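Local coordinates for protein aldose 1-epimerase (Escherichia coli, PDB 3NRE) that probably interconverts the alpha and beta anomers of free aldose sugars, acting as an aldose 1-epimerase (mutarotase), at residues A[169-172]-A[173-177]; A[256-259]-A[260-264]. All blocks are in the same frame, centred on the assembly; numbering follows the deposited sequence.

Interaction 1: A[169-172]-A[173-177]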
loop_
_atom_site.group_PDB
_atom_site.type_symbol
_atom_site.label_atom_id
_atom_site.label_comp_id
_atom_site.label_asym_id
_atom_site.label_seq_id
_atom_site.Cartn_x
_atom_site.Cartn_y
_atom_site.Cartn_z
ATOM N N LEU A 169 7.151 13.740 10.832
ATOM C CA LEU A 169 7.196 13.199 12.154
ATOM C C LEU A 169 5.802 12.602 12.382
ATOM O O LEU A 169 4.798 13.080 11.819
ATOM C CB LEU A 169 7.475 14.307 13.182
ATOM C CG LEU A 169 8.935 14.724 13.373
ATOM C CD1 LEU A 169 9.556 15.190 12.081
ATOM C CD2 LEU A 169 8.970 15.829 14.418
ATOM N N GLU A 170 5.726 11.596 13.220
ATOM C CA GLU A 170 4.424 11.079 13.620
ATOM C C GLU A 170 3.930 11.955 14.793
ATOM O O GLU A 170 4.696 12.309 15.689
ATOM C CB GLU A 170 4.526 9.615 14.056
ATOM C CG GLU A 170 3.175 8.959 14.348
ATOM C CD GLU A 170 3.309 7.529 14.892
ATOM O OE1 GLU A 170 4.425 7.132 15.263
ATOM O OE2 GLU A 170 2.271 6.866 15.010
ATOM N N ARG A 171 2.642 12.290 14.777
ATOM C CA ARG A 171 2.032 12.964 15.873
ATOM C C ARG A 171 0.925 12.089 16.492
ATOM O O ARG A 171 0.878 10.870 16.263
ATOM C CB ARG A 171 1.580 14.395 15.467
ATOM C CG ARG A 171 0.505 14.447 14.380
ATOM C CD ARG A 171 0.042 15.872 14.084
ATOM N NE ARG A 171 -0.847 15.949 12.928
ATOM C CZ ARG A 171 -2.054 16.514 12.935
ATOM N NH1 ARG A 171 -2.533 17.056 14.020
ATOM N NH2 ARG A 171 -2.765 16.510 11.817
ATOM N N GLU A 172 0.043 12.697 17.272
ATOM C CA GLU A 172 -1.050 11.978 17.886
ATOM C C GLU A 172 -2.010 11.343 16.852
ATOM O O GLU A 172 -2.070 11.741 15.654
ATOM C CB GLU A 172 -1.784 12.914 18.861
ATOM C CG GLU A 172 -0.890 13.484 19.949
ATOM C CD GLU A 172 -0.152 14.822 19.579
ATOM O OE1 GLU A 172 -0.244 15.262 18.398
ATOM O OE2 GLU A 172 0.483 15.420 20.467
ATOM N N GLN A 173 -2.748 10.310 17.299
ATOM C CA GLN A 173 -3.762 9.631 16.449
ATOM C C GLN A 173 -3.183 8.964 15.194
ATOM O O GLN A 173 -3.882 8.738 14.208
ATOM C CB GLN A 173 -4.858 10.609 16.044
ATOM C CG GLN A 173 -5.626 11.237 17.202
ATOM C CD GLN A 173 -6.811 12.067 16.682
ATOM O OE1 GLN A 173 -6.628 13.185 16.191
ATOM N NE2 GLN A 173 -7.990 11.560 16.839
ATOM N N TRP A 174 -1.887 8.644 15.255
ATOM C CA TRP A 174 -1.185 7.989 14.135
ATOM C C TRP A 174 -1.044 8.849 12.909
ATOM O O TRP A 174 -0.770 8.353 11.833
ATOM C CB TRP A 174 -1.780 6.634 13.785
ATOM C CG TRP A 174 -1.773 5.721 14.878
ATOM C CD1 TRP A 174 -0.719 5.455 15.730
ATOM C CD2 TRP A 174 -2.855 4.949 15.319
ATOM N NE1 TRP A 174 -1.101 4.556 16.688
ATOM C CE2 TRP A 174 -2.418 4.224 16.459
ATOM C CE3 TRP A 174 -4.178 4.814 14.886
ATOM C CZ2 TRP A 174 -3.253 3.354 17.159
ATOM C CZ3 TRP A 174 -5.024 3.924 15.585
ATOM C CH2 TRP A 174 -4.555 3.220 16.710
ATOM N N LEU A 175 -1.234 10.155 13.061
ATOM C CA LEU A 175 -1.287 11.061 11.949
ATOM C C LEU A 175 0.119 11.579 11.601
ATOM O O LEU A 175 0.979 11.751 12.450
ATOM C CB LEU A 175 -2.153 12.308 12.279
ATOM C CG LEU A 175 -3.672 12.090 12.413
ATOM C CD1 LEU A 175 -4.373 13.289 12.958
ATOM C CD2 LEU A 175 -4.296 11.642 11.113
ATOM N N ALA A 176 0.310 11.851 10.331
ATOM C CA ALA A 176 1.473 12.638 9.898
ATOM C C ALA A 176 1.491 14.041 10.510
ATOM O O ALA A 176 0.468 14.752 10.501
ATOM C CB ALA A 176 1.501 12.716 8.395
ATOM N N GLY A 177 2.641 14.407 11.077
ATOM C CA GLY A 177 2.872 15.708 11.694
ATOM C C GLY A 177 3.728 16.660 10.887
ATOM O O GLY A 177 3.489 16.855 9.696
HETATM O O HOH W 1 0.428 8.423 17.180
HETATM O O HOH W 2 -2.101 14.611 9.548
#
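The backbone of L169-E172 turns back on itself into Q173-G177, and E170 and A176 face each other as an antiparallel non-hydrogen-bonded pair with CA atoms 5.0 Å apart. Backbone bonds lie on both sides of that pair. G177 N donates to L169 O at 2.6 Å, a short bond, and R171 N donates to L175 O, almost straight at 176°. At the bend, Q173 and W174 both take positive phi, and L175 N donates to E172 O at 3.2 Å, which is consistent with a type I' turn.

This is a beta hairpin between strands 166-170 and 176-180, at the edge of the sheet in the beta-sandwich (supersandwich) fold of galactose mutarotase relatives; strand 200-205 pairs with 166-170 next to it.

R171 supplies the direct side-chain hydrogen bond of the hairpin. A chi1 of 63° sets its CG in the notch flanked by N and C, and from there the chain runs extended across the other strand, CD resting 3.7 Å from G177 CA. NE then donates to A176 O at 3.0 Å; the oxygen lies in the guanidinium plane, whereas NE stands above the carbonyl plane. L175 CD1 lies over one guanidinium face, 3.8 Å from NH2 and displaced from the centre. A water hydrogen-bonds both R171 NH2 and A176 O.

E170 and W174 run alongside one another in the same direction, with carboxylate and indole planes 31° apart. E170 OE2 meets the ring edge in its plane, 3.4 Å from W174 CD1. Another water donates to E170 OE2 and R171 O and accepts from W174 N, while N201 ND2 bonds E170 OE2 and W199 NE1 bonds E170 OE1.

Interaction 2: A[256-259]-A[260-264]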
loop_
_atom_site.group_PDB
_atom_site.type_symbol
_atom_site.label_atom_id
_atom_site.label_comp_id
_atom_site.label_asym_id
_atom_site.label_seq_id
_atom_site.Cartn_x
_atom_site.Cartn_y
_atom_site.Cartn_z
HETATM N N MSE A 256 2.755 5.079 -2.248
HETATM C CA MSE A 256 1.572 5.873 -2.405
HETATM C C MSE A 256 1.783 6.866 -3.494
HETATM O O MSE A 256 2.876 7.443 -3.611
HETATM C CB MSE A 256 1.252 6.671 -1.105
HETATM C CG MSE A 256 0.987 5.815 0.094
HETATM SE SE MSE A 256 1.145 7.009 1.650
HETATM C CE MSE A 256 0.015 8.393 1.233
ATOM N N SER A 257 0.717 7.112 -4.248
ATOM C CA SER A 257 0.774 8.058 -5.353
ATOM C C SER A 257 0.705 9.522 -4.911
ATOM O O SER A 257 0.803 10.432 -5.759
ATOM C CB SER A 257 -0.385 7.779 -6.317
ATOM O OG SER A 257 -1.619 8.187 -5.773
ATOM N N HIS A 258 0.573 9.734 -3.602
ATOM C CA HIS A 258 0.407 11.060 -3.038
ATOM C C HIS A 258 0.956 11.103 -1.642
ATOM O O HIS A 258 1.274 10.062 -1.097
ATOM C CB HIS A 258 -1.064 11.469 -3.061
ATOM C CG HIS A 258 -1.932 10.634 -2.171
ATOM N ND1 HIS A 258 -2.253 11.004 -0.885
ATOM C CD2 HIS A 258 -2.573 9.465 -2.403
ATOM C CE1 HIS A 258 -3.020 10.070 -0.346
ATOM N NE2 HIS A 258 -3.219 9.116 -1.235
ATOM N N ALA A 259 1.044 12.322 -1.081
ATOM C CA ALA A 259 1.528 12.542 0.284
ATOM C C ALA A 259 0.366 12.432 1.264
ATOM O O ALA A 259 -0.757 12.780 0.903
ATOM C CB ALA A 259 2.160 13.896 0.417
ATOM N N PRO A 260 0.663 12.027 2.515
ATOM C CA PRO A 260 -0.385 12.068 3.520
ATOM C C PRO A 260 -0.935 13.490 3.673
ATOM O O PRO A 260 -0.159 14.464 3.650
ATOM C CB PRO A 260 0.333 11.624 4.776
ATOM C CG PRO A 260 1.781 11.998 4.542
ATOM C CD PRO A 260 1.989 11.788 3.097
ATOM N N ASP A 261 -2.262 13.606 3.784
ATOM C CA ASP A 261 -2.935 14.887 4.017
ATOM C C ASP A 261 -2.849 15.795 2.793
ATOM O O ASP A 261 -3.005 16.992 2.907
ATOM C CB ASP A 261 -2.409 15.620 5.275
ATOM C CG ASP A 261 -3.320 15.465 6.493
ATOM O OD1 ASP A 261 -4.274 14.679 6.405
ATOM O OD2 ASP A 261 -3.078 16.189 7.519
ATOM N N ASP A 262 -2.623 15.218 1.596
ATOM C CA ASP A 262 -2.639 16.034 0.388
ATOM C C ASP A 262 -4.024 16.640 0.181
ATOM O O ASP A 262 -4.165 17.660 -0.473
ATOM C CB ASP A 262 -2.234 15.232 -0.845
ATOM C CG ASP A 262 -0.763 15.398 -1.228
ATOM O OD1 ASP A 262 -0.046 16.276 -0.700
ATOM O OD2 ASP A 262 -0.357 14.666 -2.162
ATOM N N HIS A 263 -5.056 16.040 0.766
ATOM C CA HIS A 263 -6.399 16.631 0.658
ATOM C C HIS A 263 -6.450 18.084 1.207
ATOM O O HIS A 263 -7.355 18.841 0.878
ATOM C CB HIS A 263 -7.427 15.811 1.430
ATOM C CG HIS A 263 -7.900 14.597 0.716
ATOM N ND1 HIS A 263 -7.180 13.428 0.673
ATOM C CD2 HIS A 263 -9.060 14.352 0.056
ATOM C CE1 HIS A 263 -7.865 12.516 0.018
ATOM N NE2 HIS A 263 -9.015 13.041 -0.355
ATOM N N HIS A 264 -5.484 18.416 2.065
ATOM C CA HIS A 264 -5.376 19.745 2.678
ATOM C C HIS A 264 -4.425 20.716 1.979
ATOM O O HIS A 264 -4.344 21.884 2.360
ATOM C CB HIS A 264 -4.924 19.621 4.131
ATOM C CG HIS A 264 -5.888 18.862 4.986
ATOM N ND1 HIS A 264 -5.479 18.037 6.013
ATOM C CD2 HIS A 264 -7.236 18.788 4.949
ATOM C CE1 HIS A 264 -6.546 17.488 6.573
ATOM N NE2 HIS A 264 -7.621 17.925 5.943
#
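A259 and D262 are the two ends of a buried type II beta turn, a local contact in the loop that leaves strand 250-256 and leads toward strand 272-274. The turn is closed by D262 N donating to A259 O at 3.1 Å, with P260 and D261 at its corners; D261 has the positive phi (70°) expected of the third position.

The D262 side chain folds back over the turn, and OD2 accepts from A259 N at 2.9 Å. The amide approaches from above the carboxylate plane, 69° out of it, and OD1 lies 3.4 Å from A259 CB. OD1 also forms a salt bridge with R265, and OD2 takes a further bond from the backbone N of D270, so the carboxylate joins the turn to later parts of the loop. An alanine here would remove the carboxylate and would probably leave R265 without this charged mate and the A259 amide without its acceptor.

A259 O has a second donor in H258 ND1, at 2.9 Å. The imidazole and D262 N reach this carbonyl from opposite faces of its plane. With chi1 at 66°, the H258 ring is turned so that ND1 meets the carbonyl oxygen of the following residue, while NE2 binds the backbone N of A55 and thus fixes the other end of the ring. Selenomethionine M256 lays CE over one face of that ring, away from its middle, and brings the same methyl within 4.3 Å of P260 CD. W168 packs against both A259 and P260.

From D262 the chain continues into a 3-10 segment, 262-264, begun by H264 N bonding to D261 O: a type II Pro-Asp turn running directly into a short 3-10 turn.

Overall arrangement
Along the chain the two contacts stand in series, neither nesting nor crossing. Interaction 1 comes first and closes a tight hairpin between strands 166-170 and 176-180; interaction 2 follows after strands 200-205 and 232-237, reversing the loop beyond strand 250-256. In space their centres are about 14 Å apart, and they touch where A176 CB packs on P260 CG at 3.9 Å. Strand pairing links them too: 166-170 pairs with 200-205, which pairs with 232-237, which pairs with 250-256. S59 belongs to both neighbourhoods, touching R171 and L175 of interaction 1 and hydrogen-bonding D261 of interaction 2. Interaction 1 is at the surface, interaction 2 buried.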